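Local atomic coordinates of fructooligosaccharide ABC transporter substrate-binding protein FusA (Streptococcus pneumoniae, PDB entry 5G5Y), a protein that binds short- and long-chain fructooligosaccharides, preferring tetrasaccharides and larger, as the solute-binding component of the FusABC-MsmK importer. Residues D208-V218 with S417-V425; K434-Y445 with Y473-K482. All blocks are in the same frame, centred on the assembly; numbering follows the deposited sequence.

Contact 1: residues D208-V218 with S417-V425; sequences DHLVVGNDGKV and SNVNNYPRV
A two-stranded antiparallel beta hairpin, 210-212 with 218-220 joined through a type I turn from Gly-213 to Gly-216, lies against the extended loop 417-425, and Asn-214 in the turn clasps that loop with both ends of its amide. Its ND2 gives a nearly straight bond (178°) to Ser-417 O at 2.9 Å, with the acceptor in the amide plane, while Val-419 N donates to Asn-214 OD1 at 2.8 Å. One bond given and one accepted fix the rotation of this amide. In return, Asn-418 ND2 reaches Val-212 O at 2.9 Å, coming from above the carbonyl plane (50° out of it) rather than along a lone pair. Farther along, water takes over from the direct side-chain bonds: one molecule accepts from Val-212 N and donates to Asn-420 O, and another accepts from Asn-420 N beside Val-212 O and Asn-214 OD1. Val-212 CG2 rests on Asn-421 O at 3.5 Å. The apolar end is the Tyr-422 ring. With CG anti to the backbone N (chi1 -168°), the ring takes Leu-210 CD2 over one face, a CH-pi contact 4.1 Å from the centroid, and Pro-423 CD on the opposite face; Val-218 CG1 meets its edge at CE1, 3.9 Å away. Asn-301 ties the two segments together, its side chain bonding Tyr-422 N, Leu-210 O and Asp-208 OD2. Helix 475-492 packs alongside, with Tyr-486 touching Val-212 and Asn-420, Tyr-485 touching Tyr-422, and Gln-483 bonded to Gly-216 O and Val-218 N of the hairpin.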
loop_
_atom_site.group_PDB
_atom_site.type_symbol
_atom_site.label_atom_id
_atom_site.label_comp_id
_atom_site.label_asym_id
_atom_site.label_seq_id
_atom_site.Cartn_x
_atom_site.Cartn_y
_atom_site.Cartn_z
ATOM N N ASP A 208 -8.333 -7.249 -2.769
ATOM C CA ASP A 208 -8.050 -8.672 -3.061
ATOM C C ASP A 208 -9.295 -9.574 -2.976
ATOM O O ASP A 208 -9.213 -10.758 -3.274
ATOM C CB ASP A 208 -7.044 -9.234 -2.063
ATOM C CG ASP A 208 -5.712 -8.502 -2.092
ATOM O OD1 ASP A 208 -5.169 -8.269 -3.181
ATOM O OD2 ASP A 208 -5.198 -8.140 -1.011
ATOM N N HIS A 209 -10.428 -9.014 -2.539
ATOM C CA HIS A 209 -11.633 -9.773 -2.189
ATOM C C HIS A 209 -11.313 -10.951 -1.272
ATOM O O HIS A 209 -11.882 -12.035 -1.422
ATOM C CB HIS A 209 -12.387 -10.248 -3.424
ATOM C CG HIS A 209 -12.636 -9.174 -4.430
ATOM N ND1 HIS A 209 -13.328 -8.021 -4.132
ATOM C CD2 HIS A 209 -12.259 -9.062 -5.724
ATOM C CE1 HIS A 209 -13.321 -7.223 -5.185
ATOM N NE2 HIS A 209 -12.699 -7.838 -6.168
ATOM N N LEU A 210 -10.373 -10.746 -0.362
ATOM C CA LEU A 210 -9.919 -11.827 0.500
ATOM C C LEU A 210 -9.635 -11.335 1.908
ATOM O O LEU A 210 -8.769 -10.474 2.107
ATOM C CB LEU A 210 -8.671 -12.458 -0.093
ATOM C CG LEU A 210 -8.316 -13.840 0.406
ATOM C CD1 LEU A 210 -9.214 -14.886 -0.238
ATOM C CD2 LEU A 210 -6.861 -14.133 0.049
ATOM N N VAL A 211 -10.372 -11.896 2.869
ATOM C CA VAL A 211 -10.090 -11.688 4.308
ATOM C C VAL A 211 -9.734 -13.014 4.980
ATOM O O VAL A 211 -9.850 -14.074 4.361
ATOM C CB VAL A 211 -11.278 -10.979 5.026
ATOM C CG1 VAL A 211 -11.480 -9.596 4.432
ATOM C CG2 VAL A 211 -12.556 -11.800 4.954
ATOM N N VAL A 212 -9.309 -12.948 6.243
ATOM C CA VAL A 212 -8.969 -14.147 7.019
ATOM C C VAL A 212 -9.835 -14.126 8.250
ATOM O O VAL A 212 -9.726 -13.210 9.034
ATOM C CB VAL A 212 -7.493 -14.197 7.473
ATOM C CG1 VAL A 212 -7.200 -15.516 8.205
ATOM C CG2 VAL A 212 -6.572 -14.050 6.288
ATOM N N GLY A 213 -10.704 -15.123 8.383
ATOM C CA GLY A 213 -11.622 -15.235 9.511
ATOM C C GLY A 213 -10.921 -15.651 10.775
ATOM O O GLY A 213 -9.825 -16.237 10.745
ATOM N N ASN A 214 -11.523 -15.330 11.915
ATOM C CA ASN A 214 -10.911 -15.700 13.196
ATOM C C ASN A 214 -10.887 -17.244 13.463
ATOM O O ASN A 214 -10.265 -17.714 14.435
ATOM C CB ASN A 214 -11.563 -14.916 14.347
ATOM C CG ASN A 214 -11.199 -13.457 14.310
ATOM O OD1 ASN A 214 -10.194 -13.078 13.686
ATOM N ND2 ASN A 214 -12.002 -12.627 14.942
ATOM N N ASP A 215 -11.533 -18.011 12.596
ATOM C CA ASP A 215 -11.310 -19.470 12.535
ATOM C C ASP A 215 -10.061 -19.925 11.761
ATOM O O ASP A 215 -9.756 -21.117 11.708
ATOM C CB ASP A 215 -12.556 -20.148 11.981
ATOM C CG ASP A 215 -12.913 -19.713 10.575
ATOM O OD1 ASP A 215 -12.274 -18.796 9.984
ATOM O OD2 ASP A 215 -13.891 -20.301 10.055
ATOM N N GLY A 216 -9.318 -18.995 11.180
ATOM C CA GLY A 216 -8.091 -19.339 10.454
ATOM C C GLY A 216 -8.366 -19.670 8.993
ATOM O O GLY A 216 -7.489 -20.159 8.320
ATOM N N LYS A 217 -9.599 -19.450 8.532
ATOM C CA LYS A 217 -9.992 -19.766 7.168
ATOM C C LYS A 217 -10.055 -18.531 6.312
ATOM O O LYS A 217 -10.674 -17.525 6.671
ATOM C CB LYS A 217 -11.322 -20.517 7.136
ATOM C CG LYS A 217 -11.250 -21.858 7.884
ATOM C CD LYS A 217 -9.992 -22.680 7.564
ATOM C CE LYS A 217 -10.165 -24.145 7.974
ATOM N NZ LYS A 217 -8.856 -24.854 8.006
ATOM N N VAL A 218 -9.432 -18.629 5.151
ATOM C CA VAL A 218 -9.417 -17.520 4.206
ATOM C C VAL A 218 -10.852 -17.439 3.655
ATOM O O VAL A 218 -11.498 -18.463 3.468
ATOM C CB VAL A 218 -8.365 -17.694 3.084
ATOM C CG1 VAL A 218 -6.958 -17.863 3.651
ATOM C CG2 VAL A 218 -8.678 -18.868 2.175
ATOM N N SER A 417 -12.333 -6.494 13.748
ATOM C CA SER A 417 -12.443 -7.644 14.599
ATOM C C SER A 417 -11.597 -8.831 14.159
ATOM O O SER A 417 -11.511 -9.802 14.902
ATOM C CB SER A 417 -13.929 -8.059 14.691
ATOM O OG SER A 417 -14.649 -6.984 15.337
ATOM N N ASN A 418 -11.012 -8.780 12.975
ATOM C CA ASN A 418 -10.214 -9.895 12.455
ATOM C C ASN A 418 -8.787 -9.820 13.006
ATOM O O ASN A 418 -8.083 -8.834 12.788
ATOM C CB ASN A 418 -10.225 -9.903 10.942
ATOM C CG ASN A 418 -11.627 -10.206 10.387
ATOM O OD1 ASN A 418 -12.618 -9.597 10.826
ATOM N ND2 ASN A 418 -11.731 -11.196 9.500
ATOM N N VAL A 419 -8.384 -10.882 13.694
ATOM C CA VAL A 419 -7.036 -10.980 14.294
ATOM C C VAL A 419 -5.961 -10.780 13.206
ATOM O O VAL A 419 -4.946 -10.049 13.389
ATOM C CB VAL A 419 -6.823 -12.350 15.000
ATOM C CG1 VAL A 419 -5.384 -12.498 15.496
ATOM C CG2 VAL A 419 -7.766 -12.599 16.166
ATOM N N ASN A 420 -6.205 -11.423 12.065
ATOM C CA ASN A 420 -5.259 -11.462 10.981
ATOM C C ASN A 420 -5.793 -10.895 9.703
ATOM O O ASN A 420 -6.995 -10.878 9.460
ATOM C CB ASN A 420 -4.798 -12.905 10.735
ATOM C CG ASN A 420 -3.855 -13.394 11.848
ATOM O OD1 ASN A 420 -2.823 -12.782 12.113
ATOM N ND2 ASN A 420 -4.250 -14.400 12.529
ATOM N N ASN A 421 -4.855 -10.456 8.879
ATOM C CA ASN A 421 -5.110 -10.238 7.425
ATOM C C ASN A 421 -4.298 -11.291 6.639
ATOM O O ASN A 421 -3.754 -12.222 7.243
ATOM C CB ASN A 421 -4.837 -8.787 6.997
ATOM C CG ASN A 421 -3.388 -8.379 7.137
ATOM O OD1 ASN A 421 -2.561 -9.180 7.549
ATOM N ND2 ASN A 421 -3.068 -7.139 6.769
ATOM N N TYR A 422 -4.304 -11.197 5.309
ATOM C CA TYR A 422 -3.658 -12.219 4.462
ATOM C C TYR A 422 -2.193 -11.814 4.239
ATOM O O TYR A 422 -1.944 -10.696 3.737
ATOM C CB TYR A 422 -4.360 -12.368 3.088
ATOM C CG TYR A 422 -3.837 -13.635 2.413
ATOM C CD1 TYR A 422 -4.341 -14.868 2.759
ATOM C CD2 TYR A 422 -2.773 -13.595 1.512
ATOM C CE1 TYR A 422 -3.823 -16.034 2.200
ATOM C CE2 TYR A 422 -2.232 -14.766 0.966
ATOM C CZ TYR A 422 -2.751 -15.974 1.323
ATOM O OH TYR A 422 -2.236 -17.125 0.741
ATOM N N PRO A 423 -1.235 -12.697 4.573
ATOM C CA PRO A 423 0.166 -12.308 4.523
ATOM C C PRO A 423 0.745 -12.316 3.091
ATOM O O PRO A 423 0.309 -13.089 2.238
ATOM C CB PRO A 423 0.846 -13.350 5.397
ATOM C CG PRO A 423 0.004 -14.560 5.246
ATOM C CD PRO A 423 -1.403 -14.078 5.078
ATOM N N ARG A 424 1.744 -11.485 2.875
ATOM C CA ARG A 424 2.401 -11.331 1.560
ATOM C C ARG A 424 3.352 -12.508 1.239
ATOM O O ARG A 424 4.522 -12.273 1.025
ATOM C CB ARG A 424 3.248 -10.028 1.577
ATOM C CG ARG A 424 2.492 -8.719 1.632
ATOM C CD ARG A 424 1.448 -8.739 0.545
ATOM N NE ARG A 424 0.953 -7.422 0.195
ATOM C CZ ARG A 424 -0.277 -7.179 -0.265
ATOM N NH1 ARG A 424 -1.172 -8.146 -0.428
ATOM N NH2 ARG A 424 -0.619 -5.937 -0.560
ATOM N N VAL A 425 2.837 -13.734 1.188
ATOM C CA VAL A 425 3.668 -14.927 1.081
ATOM C C VAL A 425 4.347 -14.984 -0.279
ATOM O O VAL A 425 3.831 -14.452 -1.225
ATOM C CB VAL A 425 2.856 -16.222 1.307
ATOM C CG1 VAL A 425 2.525 -16.355 2.781
ATOM C CG2 VAL A 425 1.596 -16.253 0.432
HETATM O O HOH W 1 -8.904 -10.165 7.481
HETATM O O HOH W 2 -8.436 -13.321 11.491
HETATM O O HOH W 3 -6.819 -15.425 12.090
#

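Contact 2: residues K434-Y445 with Y473-K482; sequences KIAHIEADMNDY and YGLSDYLAIK. With ZN (zinc ion), chain H.
Tyr-478 enters helix 434-445 as a knob into the hole formed by Ile-435, Ile-438, Glu-439 and Met-442, where the short helical segments cross at 137° between their N-to-C directions. Met-442 CE sits over the centre of the ring, 4.1 Å from the centroid and only 6° off the normal; Lys-482 CG lies over the opposite face, toward the rim. Glu-439 OE2 comes to the ring edge in plane and accepts the phenol proton from Tyr-478 OH at 2.6 Å on its anti lone pair. Beyond the ring, Ile-435 CD1 and Ile-481 CG2 meet tip to tip, 3.7 Å apart. At the other end, where Gly-474 closes the preceding helix in a Schellman motif and N-caps the next, Tyr-473 turns its edge to the face of Tyr-445, a T-shaped pair with centroids 5.6 Å apart and planes at 67°. Asp-441 lies across the Tyr-473 ring, its CB 3.6 Å from CD1, and its carbonyl O stands over one face. The zinc ion is bound by Asp-441 OD2 and His-437 NE2, one helical turn apart, and a water links OD2 to Tyr-473 O. A second water joins Glu-439 OE2 to Lys-482 NZ, so this carboxylate oxygen accepts from both phenol and water; with the ammonium NZ 4.5 Å from OE2, its negative charge is probably stabilised at the margin of the apolar packing round Tyr-478.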
loop_
_atom_site.group_PDB
_atom_site.type_symbol
_atom_site.label_atom_id
_atom_site.label_comp_id
_atom_site.label_asym_id
_atom_site.label_seq_id
_atom_site.Cartn_x
_atom_site.Cartn_y
_atom_site.Cartn_z
ATOM N N LYS A 434 -0.807 -19.939 -11.706
ATOM C CA LYS A 434 -2.198 -20.329 -11.527
ATOM C C LYS A 434 -3.056 -19.189 -10.978
ATOM O O LYS A 434 -4.186 -18.966 -11.426
ATOM C CB LYS A 434 -2.308 -21.492 -10.547
ATOM C CG LYS A 434 -1.835 -22.812 -11.105
ATOM C CD LYS A 434 -2.247 -24.007 -10.249
ATOM C CE LYS A 434 -1.382 -24.121 -9.023
ATOM N NZ LYS A 434 -1.772 -25.240 -8.119
ATOM N N ILE A 435 -2.507 -18.497 -9.988
ATOM C CA ILE A 435 -3.199 -17.380 -9.335
ATOM C C ILE A 435 -3.355 -16.198 -10.307
ATOM O O ILE A 435 -4.434 -15.618 -10.388
ATOM C CB ILE A 435 -2.435 -16.992 -8.027
ATOM C CG1 ILE A 435 -2.545 -18.110 -6.981
ATOM C CG2 ILE A 435 -2.865 -15.652 -7.410
ATOM C CD1 ILE A 435 -3.946 -18.485 -6.540
ATOM N N ALA A 436 -2.308 -15.902 -11.077
ATOM C CA ALA A 436 -2.327 -14.838 -12.092
ATOM C C ALA A 436 -3.394 -15.055 -13.151
ATOM O O ALA A 436 -4.083 -14.116 -13.579
ATOM C CB ALA A 436 -0.952 -14.691 -12.750
ATOM N N HIS A 437 -3.491 -16.286 -13.615
ATOM C CA HIS A 437 -4.492 -16.667 -14.579
ATOM C C HIS A 437 -5.901 -16.477 -14.015
ATOM O O HIS A 437 -6.749 -15.873 -14.675
ATOM C CB HIS A 437 -4.261 -18.115 -15.033
ATOM C CG HIS A 437 -5.261 -18.641 -16.012
ATOM N ND1 HIS A 437 -5.112 -19.876 -16.606
ATOM C CD2 HIS A 437 -6.402 -18.125 -16.525
ATOM C CE1 HIS A 437 -6.114 -20.093 -17.438
ATOM N NE2 HIS A 437 -6.913 -19.045 -17.404
ATOM N N ILE A 438 -6.154 -16.992 -12.822
ATOM C CA ILE A 438 -7.473 -16.887 -12.232
ATOM C C ILE A 438 -7.888 -15.412 -12.056
ATOM O O ILE A 438 -9.045 -15.033 -12.370
ATOM C CB ILE A 438 -7.602 -17.699 -10.920
ATOM C CG1 ILE A 438 -7.499 -19.198 -11.233
ATOM C CG2 ILE A 438 -8.967 -17.447 -10.241
ATOM C CD1 ILE A 438 -7.261 -20.056 -10.005
ATOM N N GLU A 439 -6.956 -14.608 -11.559
ATOM C CA GLU A 439 -7.219 -13.161 -11.335
ATOM C C GLU A 439 -7.435 -12.424 -12.662
ATOM O O GLU A 439 -8.317 -11.574 -12.765
ATOM C CB GLU A 439 -6.067 -12.513 -10.555
ATOM C CG GLU A 439 -6.079 -12.927 -9.090
ATOM C CD GLU A 439 -4.829 -12.520 -8.313
ATOM O OE1 GLU A 439 -3.952 -11.866 -8.871
ATOM O OE2 GLU A 439 -4.728 -12.856 -7.118
ATOM N N ALA A 440 -6.650 -12.754 -13.675
ATOM C CA ALA A 440 -6.841 -12.159 -15.001
ATOM C C ALA A 440 -8.232 -12.492 -15.554
ATOM O O ALA A 440 -8.835 -11.667 -16.204
ATOM C CB ALA A 440 -5.751 -12.578 -15.959
ATOM N N ASP A 441 -8.748 -13.685 -15.275
ATOM C CA ASP A 441 -10.061 -14.089 -15.748
ATOM C C ASP A 441 -11.185 -13.488 -14.957
ATOM O O ASP A 441 -12.231 -13.118 -15.529
ATOM C CB ASP A 441 -10.224 -15.613 -15.690
ATOM C CG ASP A 441 -9.490 -16.356 -16.827
ATOM O OD1 ASP A 441 -8.824 -15.751 -17.706
ATOM O OD2 ASP A 441 -9.650 -17.589 -16.811
ATOM N N MET A 442 -11.049 -13.472 -13.625
ATOM C CA MET A 442 -12.207 -13.145 -12.786
ATOM C C MET A 442 -12.306 -11.686 -12.298
ATOM O O MET A 442 -13.416 -11.243 -12.089
ATOM C CB MET A 442 -12.435 -14.131 -11.644
ATOM C CG MET A 442 -11.657 -13.949 -10.388
ATOM S SD MET A 442 -12.227 -15.122 -9.121
ATOM C CE MET A 442 -10.836 -14.797 -8.022
ATOM N N ASN A 443 -11.191 -10.958 -12.199
ATOM C CA ASN A 443 -11.192 -9.654 -11.515
ATOM C C ASN A 443 -12.085 -8.639 -12.205
ATOM O O ASN A 443 -12.953 -8.011 -11.557
ATOM C CB ASN A 443 -9.775 -9.111 -11.300
ATOM C CG ASN A 443 -9.040 -9.848 -10.182
ATOM O OD1 ASN A 443 -9.615 -10.717 -9.524
ATOM N ND2 ASN A 443 -7.787 -9.497 -9.957
ATOM N N ASP A 444 -11.913 -8.481 -13.507
ATOM C CA ASP A 444 -12.726 -7.533 -14.276
ATOM C C ASP A 444 -14.185 -7.967 -14.282
ATOM O O ASP A 444 -15.061 -7.127 -14.209
ATOM C CB ASP A 444 -12.212 -7.356 -15.718
ATOM C CG ASP A 444 -10.852 -6.595 -15.800
ATOM O OD1 ASP A 444 -10.555 -5.763 -14.936
ATOM O OD2 ASP A 444 -10.074 -6.820 -16.763
ATOM N N TYR A 445 -14.434 -9.271 -14.331
ATOM C CA TYR A 445 -15.813 -9.822 -14.260
ATOM C C TYR A 445 -16.532 -9.449 -12.957
ATOM O O TYR A 445 -17.708 -9.050 -12.942
ATOM C CB TYR A 445 -15.777 -11.352 -14.435
ATOM C CG TYR A 445 -17.095 -12.027 -14.215
ATOM C CD1 TYR A 445 -18.115 -11.946 -15.170
ATOM C CD2 TYR A 445 -17.343 -12.746 -13.059
ATOM C CE1 TYR A 445 -19.337 -12.561 -14.950
ATOM C CE2 TYR A 445 -18.554 -13.356 -12.825
ATOM C CZ TYR A 445 -19.567 -13.256 -13.780
ATOM O OH TYR A 445 -20.790 -13.867 -13.538
ATOM N N TYR A 473 -14.345 -20.045 -13.359
ATOM C CA TYR A 473 -13.055 -19.386 -13.428
ATOM C C TYR A 473 -12.025 -19.915 -12.428
ATOM O O TYR A 473 -10.863 -19.486 -12.473
ATOM C CB TYR A 473 -13.173 -17.881 -13.219
ATOM C CG TYR A 473 -13.786 -17.104 -14.354
ATOM C CD1 TYR A 473 -13.366 -17.283 -15.677
ATOM C CD2 TYR A 473 -14.756 -16.160 -14.101
ATOM C CE1 TYR A 473 -13.905 -16.525 -16.702
ATOM C CE2 TYR A 473 -15.292 -15.395 -15.109
ATOM C CZ TYR A 473 -14.867 -15.581 -16.412
ATOM O OH TYR A 473 -15.461 -14.823 -17.376
ATOM N N GLY A 474 -12.430 -20.787 -11.521
ATOM C CA GLY A 474 -11.489 -21.484 -10.656
ATOM C C GLY A 474 -11.451 -21.001 -9.210
ATOM O O GLY A 474 -10.431 -21.188 -8.528
ATOM N N LEU A 475 -12.535 -20.382 -8.741
ATOM C CA LEU A 475 -12.564 -19.843 -7.385
ATOM C C LEU A 475 -12.178 -20.876 -6.318
ATOM O O LEU A 475 -11.389 -20.562 -5.424
ATOM C CB LEU A 475 -13.931 -19.234 -7.054
ATOM C CG LEU A 475 -14.058 -18.588 -5.672
ATOM C CD1 LEU A 475 -13.060 -17.456 -5.561
ATOM C CD2 LEU A 475 -15.488 -18.128 -5.444
ATOM N N SER A 476 -12.710 -22.102 -6.380
ATOM C CA SER A 476 -12.352 -23.072 -5.350
ATOM C C SER A 476 -10.863 -23.385 -5.350
ATOM O O SER A 476 -10.282 -23.545 -4.290
ATOM C CB SER A 476 -13.180 -24.359 -5.421
ATOM O OG SER A 476 -12.954 -25.032 -6.632
ATOM N N ASP A 477 -10.237 -23.457 -6.517
ATOM C CA ASP A 477 -8.795 -23.715 -6.584
ATOM C C ASP A 477 -7.995 -22.548 -6.033
ATOM O O ASP A 477 -7.006 -22.748 -5.326
ATOM C CB ASP A 477 -8.357 -24.002 -8.016
ATOM C CG ASP A 477 -8.863 -25.349 -8.535
ATOM O OD1 ASP A 477 -9.256 -26.229 -7.752
ATOM O OD2 ASP A 477 -8.866 -25.529 -9.754
ATOM N N TYR A 478 -8.409 -21.352 -6.414
ATOM C CA TYR A 478 -7.837 -20.085 -5.915
ATOM C C TYR A 478 -7.763 -20.074 -4.378
ATOM O O TYR A 478 -6.702 -19.859 -3.778
ATOM C CB TYR A 478 -8.712 -18.924 -6.414
ATOM C CG TYR A 478 -8.183 -17.543 -6.107
ATOM C CD1 TYR A 478 -7.208 -16.990 -6.905
ATOM C CD2 TYR A 478 -8.663 -16.788 -5.038
ATOM C CE1 TYR A 478 -6.693 -15.749 -6.674
ATOM C CE2 TYR A 478 -8.151 -15.507 -4.792
ATOM C CZ TYR A 478 -7.168 -15.005 -5.634
ATOM O OH TYR A 478 -6.601 -13.764 -5.501
ATOM N N LEU A 479 -8.902 -20.380 -3.762
ATOM C CA LEU A 479 -9.002 -20.419 -2.301
ATOM C C LEU A 479 -8.190 -21.497 -1.649
ATOM O O LEU A 479 -7.595 -21.248 -0.596
ATOM C CB LEU A 479 -10.446 -20.522 -1.830
ATOM C CG LEU A 479 -11.230 -19.219 -1.997
ATOM C CD1 LEU A 479 -12.712 -19.491 -1.761
ATOM C CD2 LEU A 479 -10.713 -18.165 -1.010
ATOM N N ALA A 480 -8.122 -22.674 -2.283
ATOM C CA ALA A 480 -7.302 -23.746 -1.744
ATOM C C ALA A 480 -5.836 -23.347 -1.775
ATOM O O ALA A 480 -5.109 -23.643 -0.838
ATOM C CB ALA A 480 -7.515 -25.079 -2.489
ATOM N N ILE A 481 -5.392 -22.707 -2.849
ATOM C CA ILE A 481 -4.014 -22.223 -2.918
ATOM C C ILE A 481 -3.729 -21.180 -1.814
ATOM O O ILE A 481 -2.719 -21.281 -1.095
ATOM C CB ILE A 481 -3.654 -21.650 -4.290
ATOM C CG1 ILE A 481 -3.621 -22.795 -5.321
ATOM C CG2 ILE A 481 -2.315 -20.921 -4.209
ATOM C CD1 ILE A 481 -3.790 -22.322 -6.739
ATOM N N LYS A 482 -4.628 -20.217 -1.679
ATOM C CA LYS A 482 -4.466 -19.163 -0.678
ATOM C C LYS A 482 -4.438 -19.750 0.731
ATOM O O LYS A 482 -3.608 -19.361 1.586
ATOM C CB LYS A 482 -5.551 -18.098 -0.842
ATOM C CG LYS A 482 -5.448 -17.250 -2.125
ATOM C CD LYS A 482 -4.373 -16.186 -2.022
ATOM C CE LYS A 482 -4.217 -15.376 -3.309
ATOM N NZ LYS A 482 -3.257 -14.250 -3.103
HETATM ZN ZN ZN H . -8.761 -18.826 -18.164
HETATM O O HOH W 4 -2.682 -12.782 -5.536
HETATM O O HOH W 5 -9.190 -19.006 -14.488
#

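How the contacts relate
Helix 475-492 connects the two contacts, whose centres are about 17 Å apart: its first turns, 475-482, with Tyr-473 just before them, form one side of contact 2, and the helix also packs on the hairpin and loop of contact 1. The shared seam has a probable hydrogen bond from Tyr-422 OH to Lys-482 O at 2.8 Å, and packing of Leu-210 CD1 on Leu-479 CD2 at 3.7 Å. Both contacts border the second calcium site, formed by Asp-219, Phe-220, Asp-223 and Asn-224: the ion is about 8 Å from the side chain of Leu-210 and about 7 Å from that of Leu-475. Phe-220 of the hairpin's second strand touches Met-442 and Leu-475.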